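Local coordinates for Two-component system sensor histidine kinase (Bacteroides thetaiotaomicron, PDB 3OTT), which probably senses saccharides through this extracellular region and passes the signal on by ATP-dependent histidine phosphorylation, the full-length protein probably also binding DNA sequence-specifically, at residues L167-P172 against F214-S219; D332-Y337 against Y397-R402; G468-F473 against Y490-I495; T639-N644 against P657-T662. One frame throughout, in Å; residues are numbered along the deposited sequence.

Contact 1 (L167-P172 against F214-S219); sequences LCRYIP and FQYFPS
R169 and Y216 carry this contact, with P218 at its border. The polar approach is between R169 NH1 and Y216 OH, 3.2 Å apart. NH1 comes to the hydroxyl-bearing edge of the phenol, close to the ring plane, while the guanidinium plane is turned 60° from the ring; the two side chains cross at about a right angle. R169 gets there by running extended from its backbone and then bending at chi3 (54°), which swings the guanidinium over to Y216. The cationic group has its main partners elsewhere: NH2 forms a salt bridge with E178, and NH1 is hydrogen-bonded to Y160 OH. The remaining contact is a slight van der Waals one: P218 CB lies 4.3 Å from R169 NH1, at the edge of the guanidinium and near its plane, and the two segments together bury just 116 Å². The backbones stay well apart, the closest CA atoms, those of R169 and P218, being 10.6 Å from each other. Strands 166-171 and 212-217 are each the third of four in consecutive beta-propeller blades; Y160, on strand 159-163, also touches Y216 and P218, and I207 of strand 204-209 meets both L167 and Y216.

Contact 2 (D332-Y337 against Y397-R402); sequences DSKGFY and YDYATR
Y399 lies at the centre, touched by D332, K334 and F336. Its OH donates to D332 OD2 at the ring edge, the carboxylate plane being turned 55° from the ring; the modelled 2.4 Å is very short, so the exact length is doubtful at this resolution. Over one face comes the end of K334: CE stands 3.6 Å from the centroid of the Y399 ring, a CH-pi contact, and NZ lies 4.0 Å from the same centroid, 19° off its normal, a cation-pi contact. F336 slides past in the opposite direction, its CD2 3.9 Å from Y399 CE1. The other face is covered by Y397 CD2, 3.5 Å above the ring plane, so the phenol is sandwiched. A leucine in place of Y399 would probably leave D332 OD2 without this donor and K334 without an aromatic face to lie on. In the second shell, W338 NE1 also bonds D332 OD2, while F336 N donates to D332 OD1 (2.9 Å), which fixes the carboxylate against its own type I turn, D332 to G335. On the partner side D398 OD1 accepts from A400 N, an Asx turn, and from T401 N, which extends it to an Asx motif; together they shape the backbone carrying Y399. The arrangement joins the turn between the first two strands of one propeller blade to the turn after the third strand of the next, as fits the two-component regulator propeller family.

Contact 3 (G468-F473 against Y490-I495); sequences GLSGMF and YNNKGI
N492 turns its amide toward S470 because its CG is swung anti to the backbone N (chi1 -153°), while in F473 and Y490 the first torsions carry the two rings off from a contact made at CB. For Y490 that means CG anti to the backbone N, chi1 174°; only the roots of the two side chains meet, F473 CB to Y490 CB at 3.9 Å. Beside this contact, in the backbone, Y490 N donates to F473 O at 2.8 Å in a nearly straight bond (167° at the hydrogen). These residues sit just before strand 474-479 and just after strand 485-489, so the bond carries the antiparallel pairing on past the strand ends. Further out, N492 ND2 reaches S470 O at 3.3 Å, a weak bond, and S470 CB rests 3.6 Å from N492 OD1. That oxygen accepts from K493 N at 2.8 Å and from K507 NZ, which holds the amide's orientation. K507 NZ also bonds S470 OG, whose other partner is D496. A leucine at N492 would probably leave S470 O without this donor and K507 with one acceptor fewer. E98 and S130 of the second subunit pack on F473 and Y490. The chemistry therefore implies a surface join held mainly by one strong backbone bond, with a weaker amide link whose orientation is probably set by K493 N and K507 together.

Contact 4 (T639-N644 against P657-T662); sequences TALYIN and PNIRYT
I659 reaches across to T639, A640 and L641, and accounts for most of what meets here. Its CB lies 4.2 Å from L641 CB. From there the side chain forks. CG1, anti to the backbone N (chi1 -166°), runs alongside the leucine, 4.2 Å from L641 CB, and carries CD1 to 4.3 Å from the same L641 CB. The other branch, CG2, presses on the strand backbone: A640 N is 3.7 Å from I659 CG2, and A640 CA follows at 3.9 Å, with T639 C at much the same distance. The loop bearing I659 is held by its own bonds. R660 N donates to N658 OD1, making an Asx turn, while N658 O accepts Y661 N (2.9 Å) and T662 OG1 (2.6 Å) from opposite faces of its plane. Strand 637-643 belongs to the C-terminal beta-sandwich, whose later strands match the Y_Y_Y family; its backbone pairs with E677, S675 and V648 in the flanking strands, while T639 O bonds Q52 of the first propeller. Between the two segments the contact is thus apolar, a branched side chain laid on backbone, while R660 (to D30), Y661 OH (to E32) and N658 ND2 (to R90 O) turn to that propeller.

How the contacts relate
The four contacts follow one another along the chain; none encloses or crosses another. Contact 1 closes a loop of 41 residues and joins consecutive blades of the first seven-bladed propeller. Contact 2, about 53 Å away between centres and on the opposite side of the chain's centre, closes 59 residues and joins neighbouring blades of the second propeller. Contact 3 spans 16 residues within one blade of that propeller, its centre about 34 Å from that of contact 2. Contact 4 closes 12 residues in the C-terminal sandwich, where the chain has returned to the first propeller. Contacts 1 and 3, about 63 Å apart between centres, both touch the second subunit.

Contact 1 (L167-P172 against F214-S219)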
loop_
_atom_site.group_PDB
_atom_site.type_symbol
_atom_site.label_atom_id
_atom_site.label_comp_id
_atom_site.label_asym_id
_atom_site.label_seq_id
_atom_site.Cartn_x
_atom_site.Cartn_y
_atom_site.Cartn_z
ATOM N N LEU B 167 -0.609 10.357 -32.981
ATOM C CA LEU B 167 -0.981 9.932 -31.658
ATOM C C LEU B 167 -2.448 10.179 -31.399
ATOM O O LEU B 167 -3.009 11.217 -31.771
ATOM C CB LEU B 167 -0.172 10.723 -30.661
ATOM C CG LEU B 167 -0.321 10.392 -29.177
ATOM C CD1 LEU B 167 0.263 9.037 -28.815
ATOM C CD2 LEU B 167 0.340 11.520 -28.402
ATOM N N CYS B 168 -3.063 9.243 -30.708
ATOM C CA CYS B 168 -4.399 9.396 -30.315
ATOM C C CYS B 168 -4.592 8.729 -28.967
ATOM O O CYS B 168 -3.695 8.062 -28.448
ATOM C CB CYS B 168 -5.285 8.805 -31.373
ATOM S SG CYS B 168 -5.235 7.046 -31.500
ATOM N N ARG B 169 -5.779 8.913 -28.415
ATOM C CA ARG B 169 -6.094 8.492 -27.081
ATOM C C ARG B 169 -7.464 7.849 -27.031
ATOM O O ARG B 169 -8.442 8.438 -27.479
ATOM C CB ARG B 169 -6.070 9.687 -26.134
ATOM C CG ARG B 169 -6.494 9.292 -24.737
ATOM C CD ARG B 169 -6.326 10.412 -23.728
ATOM N NE ARG B 169 -6.990 11.656 -24.104
ATOM C CZ ARG B 169 -6.643 12.847 -23.626
ATOM N NH1 ARG B 169 -5.639 12.966 -22.755
ATOM N NH2 ARG B 169 -7.286 13.919 -24.041
ATOM N N TYR B 170 -7.570 6.671 -26.428
ATOM C CA TYR B 170 -8.881 6.008 -26.376
ATOM C C TYR B 170 -9.948 6.739 -25.554
ATOM O O TYR B 170 -9.675 7.238 -24.451
ATOM C CB TYR B 170 -8.707 4.643 -25.783
ATOM C CG TYR B 170 -9.900 3.758 -25.842
ATOM C CD1 TYR B 170 -10.639 3.610 -27.011
ATOM C CD2 TYR B 170 -10.262 3.034 -24.724
ATOM C CE1 TYR B 170 -11.738 2.734 -27.036
ATOM C CE2 TYR B 170 -11.311 2.146 -24.748
ATOM C CZ TYR B 170 -12.055 1.997 -25.884
ATOM O OH TYR B 170 -13.120 1.106 -25.861
ATOM N N ILE B 171 -11.164 6.735 -26.083
ATOM C CA ILE B 171 -12.329 7.294 -25.395
ATOM C C ILE B 171 -13.284 6.148 -24.994
ATOM O O ILE B 171 -14.074 5.700 -25.807
ATOM C CB ILE B 171 -13.071 8.333 -26.277
ATOM C CG1 ILE B 171 -12.055 9.282 -26.952
ATOM C CG2 ILE B 171 -14.139 9.070 -25.430
ATOM C CD1 ILE B 171 -12.657 10.237 -28.143
ATOM N N PRO B 172 -13.191 5.651 -23.760
ATOM C CA PRO B 172 -14.078 4.515 -23.492
ATOM C C PRO B 172 -15.568 4.886 -23.374
ATOM O O PRO B 172 -16.381 3.993 -23.316
ATOM C CB PRO B 172 -13.528 3.899 -22.198
ATOM C CG PRO B 172 -12.848 5.080 -21.469
ATOM C CD PRO B 172 -12.366 6.026 -22.601
ATOM N N PHE B 214 8.666 14.690 -27.928
ATOM C CA PHE B 214 7.621 15.547 -27.352
ATOM C C PHE B 214 7.347 15.180 -25.933
ATOM O O PHE B 214 7.459 14.003 -25.556
ATOM C CB PHE B 214 6.338 15.416 -28.116
ATOM C CG PHE B 214 6.432 15.887 -29.545
ATOM C CD1 PHE B 214 6.712 15.000 -30.564
ATOM C CD2 PHE B 214 6.187 17.251 -29.874
ATOM C CE1 PHE B 214 6.766 15.473 -31.956
ATOM C CE2 PHE B 214 6.246 17.719 -31.209
ATOM C CZ PHE B 214 6.555 16.804 -32.264
ATOM N N GLN B 215 6.931 16.166 -25.147
ATOM C CA GLN B 215 6.224 15.880 -23.922
ATOM C C GLN B 215 4.806 16.377 -24.059
ATOM O O GLN B 215 4.594 17.538 -24.378
ATOM C CB GLN B 215 6.838 16.658 -22.802
ATOM C CG GLN B 215 8.071 16.065 -22.280
ATOM C CD GLN B 215 8.733 16.970 -21.268
ATOM O OE1 GLN B 215 9.427 17.942 -21.632
ATOM N NE2 GLN B 215 8.542 16.651 -19.983
ATOM N N TYR B 216 3.827 15.533 -23.744
ATOM C CA TYR B 216 2.409 15.953 -23.705
ATOM C C TYR B 216 1.963 15.959 -22.253
ATOM O O TYR B 216 2.299 15.055 -21.506
ATOM C CB TYR B 216 1.597 14.996 -24.539
ATOM C CG TYR B 216 0.098 15.048 -24.321
ATOM C CD1 TYR B 216 -0.645 16.123 -24.815
ATOM C CD2 TYR B 216 -0.574 14.051 -23.639
ATOM C CE1 TYR B 216 -1.988 16.224 -24.666
ATOM C CE2 TYR B 216 -1.981 14.177 -23.438
ATOM C CZ TYR B 216 -2.674 15.293 -23.998
ATOM O OH TYR B 216 -4.044 15.497 -23.926
ATOM N N PHE B 217 1.184 16.959 -21.853
ATOM C CA PHE B 217 0.790 17.100 -20.432
ATOM C C PHE B 217 -0.704 17.035 -20.387
ATOM O O PHE B 217 -1.391 18.058 -20.696
ATOM C CB PHE B 217 1.247 18.457 -19.854
ATOM C CG PHE B 217 2.722 18.656 -19.915
ATOM C CD1 PHE B 217 3.507 18.258 -18.846
ATOM C CD2 PHE B 217 3.341 19.231 -21.050
ATOM C CE1 PHE B 217 4.918 18.441 -18.859
ATOM C CE2 PHE B 217 4.728 19.399 -21.087
ATOM C CZ PHE B 217 5.532 18.997 -19.982
ATOM N N PRO B 218 -1.236 15.873 -20.003
ATOM C CA PRO B 218 -2.693 15.660 -20.041
ATOM C C PRO B 218 -3.459 16.604 -19.117
ATOM O O PRO B 218 -4.608 16.930 -19.402
ATOM C CB PRO B 218 -2.892 14.177 -19.640
ATOM C CG PRO B 218 -1.474 13.567 -19.503
ATOM C CD PRO B 218 -0.458 14.673 -19.603
ATOM N N SER B 219 -2.859 17.064 -18.039
ATOM C CA SER B 219 -3.571 18.010 -17.176
ATOM C C SER B 219 -3.965 19.360 -17.822
ATOM O O SER B 219 -4.884 19.999 -17.351
ATOM C CB SER B 219 -2.790 18.266 -15.918
ATOM O OG SER B 219 -1.616 18.936 -16.285
#

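Contact 2 (D332-Y337 against Y397-R402)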
loop_
_atom_site.group_PDB
_atom_site.type_symbol
_atom_site.label_atom_id
_atom_site.label_comp_id
_atom_site.label_asym_id
_atom_site.label_seq_id
_atom_site.Cartn_x
_atom_site.Cartn_y
_atom_site.Cartn_z
ATOM N N ASP B 332 17.682 -7.308 18.830
ATOM C CA ASP B 332 17.834 -7.948 20.111
ATOM C C ASP B 332 18.709 -9.205 20.101
ATOM O O ASP B 332 19.092 -9.709 19.044
ATOM C CB ASP B 332 16.483 -8.170 20.808
ATOM C CG ASP B 332 15.654 -9.194 20.146
ATOM O OD1 ASP B 332 16.182 -10.001 19.345
ATOM O OD2 ASP B 332 14.435 -9.184 20.429
ATOM N N SER B 333 19.007 -9.688 21.299
ATOM C CA SER B 333 19.770 -10.909 21.494
ATOM C C SER B 333 19.133 -12.122 20.769
ATOM O O SER B 333 19.871 -12.909 20.262
ATOM C CB SER B 333 20.064 -11.157 22.987
ATOM O OG SER B 333 18.859 -11.457 23.690
ATOM N N LYS B 334 17.799 -12.231 20.644
ATOM C CA LYS B 334 17.187 -13.263 19.774
ATOM C C LYS B 334 17.213 -12.984 18.209
ATOM O O LYS B 334 16.777 -13.829 17.425
ATOM C CB LYS B 334 15.745 -13.575 20.161
ATOM C CG LYS B 334 15.431 -13.916 21.613
ATOM C CD LYS B 334 14.004 -13.392 21.973
ATOM C CE LYS B 334 13.425 -14.035 23.240
ATOM N NZ LYS B 334 14.178 -13.623 24.462
ATOM N N GLY B 335 17.705 -11.824 17.771
ATOM C CA GLY B 335 17.847 -11.540 16.359
ATOM C C GLY B 335 16.707 -10.757 15.735
ATOM O O GLY B 335 16.772 -10.415 14.544
ATOM N N PHE B 336 15.693 -10.415 16.527
ATOM C CA PHE B 336 14.604 -9.583 16.017
ATOM C C PHE B 336 15.121 -8.167 15.802
ATOM O O PHE B 336 15.835 -7.636 16.639
ATOM C CB PHE B 336 13.393 -9.540 16.965
ATOM C CG PHE B 336 12.621 -10.853 17.059
ATOM C CD1 PHE B 336 11.739 -11.233 16.051
ATOM C CD2 PHE B 336 12.775 -11.701 18.175
ATOM C CE1 PHE B 336 11.007 -12.464 16.136
ATOM C CE2 PHE B 336 12.044 -12.918 18.285
ATOM C CZ PHE B 336 11.171 -13.297 17.264
ATOM N N TYR B 337 14.717 -7.545 14.703
ATOM C CA TYR B 337 14.994 -6.136 14.536
ATOM C C TYR B 337 13.830 -5.370 15.095
ATOM O O TYR B 337 12.710 -5.829 14.993
ATOM C CB TYR B 337 15.162 -5.802 13.054
ATOM C CG TYR B 337 16.349 -6.475 12.438
ATOM C CD1 TYR B 337 16.277 -7.778 11.934
ATOM C CD2 TYR B 337 17.560 -5.789 12.334
ATOM C CE1 TYR B 337 17.418 -8.374 11.335
ATOM C CE2 TYR B 337 18.654 -6.355 11.770
ATOM C CZ TYR B 337 18.597 -7.633 11.273
ATOM O OH TYR B 337 19.756 -8.128 10.715
ATOM N N TYR B 397 8.453 -5.927 26.792
ATOM C CA TYR B 397 7.881 -6.911 25.870
ATOM C C TYR B 397 7.736 -8.272 26.501
ATOM O O TYR B 397 8.645 -8.727 27.170
ATOM C CB TYR B 397 8.742 -7.100 24.647
ATOM C CG TYR B 397 8.054 -7.745 23.453
ATOM C CD1 TYR B 397 6.861 -7.191 22.893
ATOM C CD2 TYR B 397 8.623 -8.869 22.825
ATOM C CE1 TYR B 397 6.287 -7.742 21.779
ATOM C CE2 TYR B 397 8.053 -9.425 21.715
ATOM C CZ TYR B 397 6.879 -8.876 21.188
ATOM O OH TYR B 397 6.305 -9.452 20.060
ATOM N N ASP B 398 6.602 -8.911 26.250
ATOM C CA ASP B 398 6.432 -10.329 26.496
ATOM C C ASP B 398 6.529 -11.119 25.167
ATOM O O ASP B 398 5.562 -11.239 24.431
ATOM C CB ASP B 398 5.082 -10.555 27.150
ATOM C CG ASP B 398 4.937 -11.956 27.718
ATOM O OD1 ASP B 398 5.345 -12.952 27.042
ATOM O OD2 ASP B 398 4.380 -12.037 28.841
ATOM N N TYR B 399 7.708 -11.641 24.849
ATOM C CA TYR B 399 7.899 -12.553 23.719
ATOM C C TYR B 399 6.886 -13.690 23.554
ATOM O O TYR B 399 6.618 -14.108 22.447
ATOM C CB TYR B 399 9.299 -13.156 23.814
ATOM C CG TYR B 399 10.358 -12.139 23.493
ATOM C CD1 TYR B 399 10.669 -11.819 22.151
ATOM C CD2 TYR B 399 11.031 -11.460 24.521
ATOM C CE1 TYR B 399 11.640 -10.850 21.836
ATOM C CE2 TYR B 399 12.023 -10.476 24.215
ATOM C CZ TYR B 399 12.301 -10.201 22.868
ATOM O OH TYR B 399 13.239 -9.271 22.565
ATOM N N ALA B 400 6.363 -14.236 24.638
ATOM C CA ALA B 400 5.458 -15.390 24.492
ATOM C C ALA B 400 4.094 -14.959 24.020
ATOM O O ALA B 400 3.498 -15.635 23.207
ATOM C CB ALA B 400 5.356 -16.194 25.764
ATOM N N THR B 401 3.607 -13.809 24.481
ATOM C CA THR B 401 2.275 -13.323 24.050
ATOM C C THR B 401 2.371 -12.301 22.896
ATOM O O THR B 401 1.353 -11.941 22.257
ATOM C CB THR B 401 1.510 -12.655 25.209
ATOM O OG1 THR B 401 2.156 -11.426 25.580
ATOM C CG2 THR B 401 1.388 -13.606 26.441
ATOM N N ARG B 402 3.571 -11.794 22.674
ATOM C CA ARG B 402 3.803 -10.863 21.580
ATOM C C ARG B 402 3.111 -9.535 21.873
ATOM O O ARG B 402 2.651 -8.872 20.987
ATOM C CB ARG B 402 3.414 -11.498 20.234
ATOM C CG ARG B 402 4.421 -12.618 19.771
ATOM C CD ARG B 402 4.026 -13.405 18.481
ATOM N NE ARG B 402 2.664 -13.961 18.565
ATOM C CZ ARG B 402 1.665 -13.722 17.703
ATOM N NH1 ARG B 402 1.850 -12.969 16.619
ATOM N NH2 ARG B 402 0.467 -14.269 17.904
#

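Contact 3 (G468-F473 against Y490-I495)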
loop_
_atom_site.group_PDB
_atom_site.type_symbol
_atom_site.label_atom_id
_atom_site.label_comp_id
_atom_site.label_asym_id
_atom_site.label_seq_id
_atom_site.Cartn_x
_atom_site.Cartn_y
_atom_site.Cartn_z
ATOM N N GLY B 468 20.029 17.921 43.320
ATOM C CA GLY B 468 21.320 18.103 42.636
ATOM C C GLY B 468 21.255 18.224 41.117
ATOM O O GLY B 468 22.172 18.742 40.526
ATOM N N LEU B 469 20.201 17.756 40.465
ATOM C CA LEU B 469 20.145 17.946 38.990
ATOM C C LEU B 469 20.061 19.397 38.562
ATOM O O LEU B 469 19.586 20.239 39.298
ATOM C CB LEU B 469 19.002 17.201 38.327
ATOM C CG LEU B 469 19.073 15.707 38.221
ATOM C CD1 LEU B 469 17.884 15.288 37.411
ATOM C CD2 LEU B 469 20.372 15.355 37.547
ATOM N N SER B 470 20.567 19.644 37.366
ATOM C CA SER B 470 20.604 20.962 36.723
ATOM C C SER B 470 19.300 21.372 36.088
ATOM O O SER B 470 19.201 22.506 35.614
ATOM C CB SER B 470 21.672 20.940 35.604
ATOM O OG SER B 470 22.998 20.759 36.168
ATOM N N GLY B 471 18.328 20.456 36.033
ATOM C CA GLY B 471 17.048 20.639 35.319
ATOM C C GLY B 471 16.184 19.387 35.349
ATOM O O GLY B 471 16.602 18.349 35.879
ATOM N N MET B 472 14.980 19.463 34.769
ATOM C CA MET B 472 13.998 18.384 34.887
ATOM C C MET B 472 13.757 17.651 33.559
ATOM O O MET B 472 13.131 16.562 33.559
ATOM C CB MET B 472 12.681 18.885 35.480
ATOM C CG MET B 472 12.781 19.252 36.982
ATOM S SD MET B 472 13.267 17.829 38.027
ATOM C CE MET B 472 11.789 16.872 38.115
ATOM N N PHE B 473 14.269 18.241 32.465
ATOM C CA PHE B 473 14.212 17.650 31.121
ATOM C C PHE B 473 15.491 16.929 30.763
ATOM O O PHE B 473 16.523 17.533 30.364
ATOM C CB PHE B 473 13.865 18.676 30.045
ATOM C CG PHE B 473 13.073 19.821 30.581
ATOM C CD1 PHE B 473 11.675 19.852 30.432
ATOM C CD2 PHE B 473 13.711 20.841 31.310
ATOM C CE1 PHE B 473 10.919 20.898 30.960
ATOM C CE2 PHE B 473 12.978 21.892 31.853
ATOM C CZ PHE B 473 11.569 21.930 31.669
ATOM N N TYR B 490 18.180 18.714 28.371
ATOM C CA TYR B 490 17.743 19.467 27.193
ATOM C C TYR B 490 18.152 20.946 27.374
ATOM O O TYR B 490 17.906 21.557 28.441
ATOM C CB TYR B 490 16.229 19.296 27.013
ATOM C CG TYR B 490 15.590 20.141 25.904
ATOM C CD1 TYR B 490 15.743 19.792 24.543
ATOM C CD2 TYR B 490 14.821 21.299 26.208
ATOM C CE1 TYR B 490 15.158 20.554 23.511
ATOM C CE2 TYR B 490 14.221 22.087 25.162
ATOM C CZ TYR B 490 14.389 21.684 23.819
ATOM O OH TYR B 490 13.826 22.424 22.783
ATOM N N ASN B 491 18.776 21.510 26.345
ATOM C CA ASN B 491 19.143 22.971 26.321
ATOM C C ASN B 491 19.643 23.535 27.671
ATOM O O ASN B 491 19.054 24.421 28.270
ATOM C CB ASN B 491 18.038 23.860 25.681
ATOM C CG ASN B 491 18.577 25.264 25.250
ATOM O OD1 ASN B 491 19.694 25.379 24.696
ATOM N ND2 ASN B 491 17.803 26.325 25.536
ATOM N N ASN B 492 20.757 22.969 28.122
ATOM C CA ASN B 492 21.375 23.238 29.420
ATOM C C ASN B 492 22.871 23.523 29.187
ATOM O O ASN B 492 23.303 23.668 28.044
ATOM C CB ASN B 492 21.224 21.991 30.306
ATOM C CG ASN B 492 21.208 22.324 31.816
ATOM O OD1 ASN B 492 22.241 22.606 32.419
ATOM N ND2 ASN B 492 20.029 22.270 32.412
ATOM N N LYS B 493 23.660 23.553 30.243
ATOM C CA LYS B 493 25.099 23.847 30.120
ATOM C C LYS B 493 25.863 22.680 30.757
ATOM O O LYS B 493 25.585 22.310 31.880
ATOM C CB LYS B 493 25.454 25.196 30.830
ATOM C CG LYS B 493 24.500 26.399 30.472
ATOM C CD LYS B 493 25.008 27.847 30.832
ATOM C CE LYS B 493 25.125 28.118 32.356
ATOM N NZ LYS B 493 24.093 29.107 32.956
ATOM N N GLY B 494 26.815 22.108 30.048
ATOM C CA GLY B 494 27.578 21.011 30.585
ATOM C C GLY B 494 26.741 19.722 30.598
ATOM O O GLY B 494 25.659 19.644 29.966
ATOM N N ILE B 495 27.246 18.726 31.313
ATOM C CA ILE B 495 26.535 17.455 31.578
ATOM C C ILE B 495 26.700 17.110 33.063
ATOM O O ILE B 495 27.654 17.515 33.720
ATOM C CB ILE B 495 27.006 16.250 30.622
ATOM C CG1 ILE B 495 28.487 15.984 30.774
ATOM C CG2 ILE B 495 26.652 16.496 29.094
ATOM C CD1 ILE B 495 28.966 14.749 29.952
#

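Contact 4 (T639-N644 against P657-T662)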
loop_
_atom_site.group_PDB
_atom_site.type_symbol
_atom_site.label_atom_id
_atom_site.label_comp_id
_atom_site.label_asym_id
_atom_site.label_seq_id
_atom_site.Cartn_x
_atom_site.Cartn_y
_atom_site.Cartn_z
ATOM N N THR B 639 19.781 -22.873 -12.846
ATOM C CA THR B 639 19.298 -22.281 -14.098
ATOM C C THR B 639 19.549 -23.191 -15.279
ATOM O O THR B 639 19.089 -22.907 -16.415
ATOM C CB THR B 639 19.931 -20.861 -14.338
ATOM O OG1 THR B 639 21.348 -20.956 -14.269
ATOM C CG2 THR B 639 19.563 -19.914 -13.200
ATOM N N ALA B 640 20.274 -24.293 -15.044
ATOM C CA ALA B 640 20.466 -25.292 -16.117
ATOM C C ALA B 640 20.839 -26.680 -15.616
ATOM O O ALA B 640 21.618 -26.837 -14.702
ATOM C CB ALA B 640 21.508 -24.804 -17.093
ATOM N N LEU B 641 20.295 -27.701 -16.270
ATOM C CA LEU B 641 20.683 -29.065 -15.983
ATOM C C LEU B 641 21.284 -29.686 -17.254
ATOM O O LEU B 641 20.675 -29.620 -18.310
ATOM C CB LEU B 641 19.454 -29.878 -15.547
ATOM C CG LEU B 641 19.644 -31.402 -15.351
ATOM C CD1 LEU B 641 20.591 -31.686 -14.209
ATOM C CD2 LEU B 641 18.335 -32.063 -15.073
ATOM N N TYR B 642 22.481 -30.268 -17.144
ATOM C CA TYR B 642 23.089 -31.033 -18.219
ATOM C C TYR B 642 23.193 -32.500 -17.832
ATOM O O TYR B 642 23.508 -32.849 -16.664
ATOM C CB TYR B 642 24.501 -30.533 -18.509
ATOM C CG TYR B 642 24.619 -29.106 -19.004
ATOM C CD1 TYR B 642 24.458 -28.048 -18.114
ATOM C CD2 TYR B 642 24.921 -28.823 -20.334
ATOM C CE1 TYR B 642 24.564 -26.720 -18.537
ATOM C CE2 TYR B 642 25.063 -27.460 -20.794
ATOM C CZ TYR B 642 24.871 -26.434 -19.851
ATOM O OH TYR B 642 24.958 -25.117 -20.149
ATOM N N ILE B 643 22.926 -33.351 -18.817
ATOM C CA ILE B 643 23.128 -34.781 -18.700
ATOM C C ILE B 643 24.056 -35.151 -19.852
ATOM O O ILE B 643 23.816 -34.759 -21.014
ATOM C CB ILE B 643 21.802 -35.546 -18.822
ATOM C CG1 ILE B 643 20.932 -35.279 -17.595
ATOM C CG2 ILE B 643 22.061 -37.068 -19.091
ATOM C CD1 ILE B 643 19.465 -35.430 -17.852
ATOM N N ASN B 644 25.148 -35.852 -19.523
ATOM C CA ASN B 644 26.187 -36.163 -20.501
ATOM C C ASN B 644 26.556 -34.937 -21.255
ATOM O O ASN B 644 26.810 -34.983 -22.460
ATOM C CB ASN B 644 25.743 -37.256 -21.481
ATOM C CG ASN B 644 25.379 -38.523 -20.771
ATOM O OD1 ASN B 644 26.103 -38.966 -19.868
ATOM N ND2 ASN B 644 24.240 -39.082 -21.106
ATOM N N PRO B 657 12.424 -32.348 -15.506
ATOM C CA PRO B 657 11.549 -31.209 -15.139
ATOM C C PRO B 657 12.313 -29.873 -15.308
ATOM O O PRO B 657 13.459 -29.879 -15.774
ATOM C CB PRO B 657 11.202 -31.496 -13.665
ATOM C CG PRO B 657 12.517 -32.139 -13.142
ATOM C CD PRO B 657 13.131 -32.913 -14.341
ATOM N N ASN B 658 11.628 -28.748 -15.040
ATOM C CA ASN B 658 12.280 -27.441 -14.993
ATOM C C ASN B 658 13.053 -27.334 -13.723
ATOM O O ASN B 658 12.475 -27.196 -12.622
ATOM C CB ASN B 658 11.309 -26.261 -15.110
ATOM C CG ASN B 658 12.064 -24.928 -15.486
ATOM O OD1 ASN B 658 13.272 -24.812 -15.283
ATOM N ND2 ASN B 658 11.365 -23.982 -16.046
ATOM N N ILE B 659 14.376 -27.354 -13.901
ATOM C CA ILE B 659 15.350 -27.399 -12.821
ATOM C C ILE B 659 15.183 -26.204 -11.878
ATOM O O ILE B 659 15.431 -26.323 -10.680
ATOM C CB ILE B 659 16.799 -27.503 -13.378
ATOM C CG1 ILE B 659 17.799 -27.895 -12.286
ATOM C CG2 ILE B 659 17.280 -26.166 -14.052
ATOM C CD1 ILE B 659 17.556 -29.256 -11.688
ATOM N N ARG B 660 14.738 -25.057 -12.401
ATOM C CA ARG B 660 14.581 -23.880 -11.558
ATOM C C ARG B 660 13.481 -24.043 -10.498
ATOM O O ARG B 660 13.556 -23.413 -9.466
ATOM C CB ARG B 660 14.328 -22.670 -12.445
ATOM C CG ARG B 660 14.247 -21.281 -11.720
ATOM C CD ARG B 660 13.619 -20.236 -12.668
ATOM N NE ARG B 660 13.454 -18.957 -11.981
ATOM C CZ ARG B 660 13.010 -17.831 -12.536
ATOM N NH1 ARG B 660 12.667 -17.788 -13.812
ATOM N NH2 ARG B 660 12.932 -16.745 -11.797
ATOM N N TYR B 661 12.495 -24.925 -10.757
ATOM C CA TYR B 661 11.288 -25.069 -9.936
ATOM C C TYR B 661 11.119 -26.437 -9.294
ATOM O O TYR B 661 9.975 -26.870 -9.016
ATOM C CB TYR B 661 10.040 -24.722 -10.777
ATOM C CG TYR B 661 10.022 -23.250 -11.156
ATOM C CD1 TYR B 661 9.840 -22.240 -10.178
ATOM C CD2 TYR B 661 10.250 -22.867 -12.477
ATOM C CE1 TYR B 661 9.877 -20.898 -10.540
ATOM C CE2 TYR B 661 10.293 -21.522 -12.850
ATOM C CZ TYR B 661 10.102 -20.551 -11.890
ATOM O OH TYR B 661 10.171 -19.250 -12.313
ATOM N N THR B 662 12.230 -27.154 -9.114
ATOM C CA THR B 662 12.152 -28.502 -8.597
ATOM C C THR B 662 13.018 -28.609 -7.392
ATOM O O THR B 662 14.148 -28.143 -7.408
ATOM C CB THR B 662 12.650 -29.566 -9.598
ATOM O OG1 THR B 662 12.297 -29.177 -10.916
ATOM C CG2 THR B 662 11.920 -30.844 -9.345
#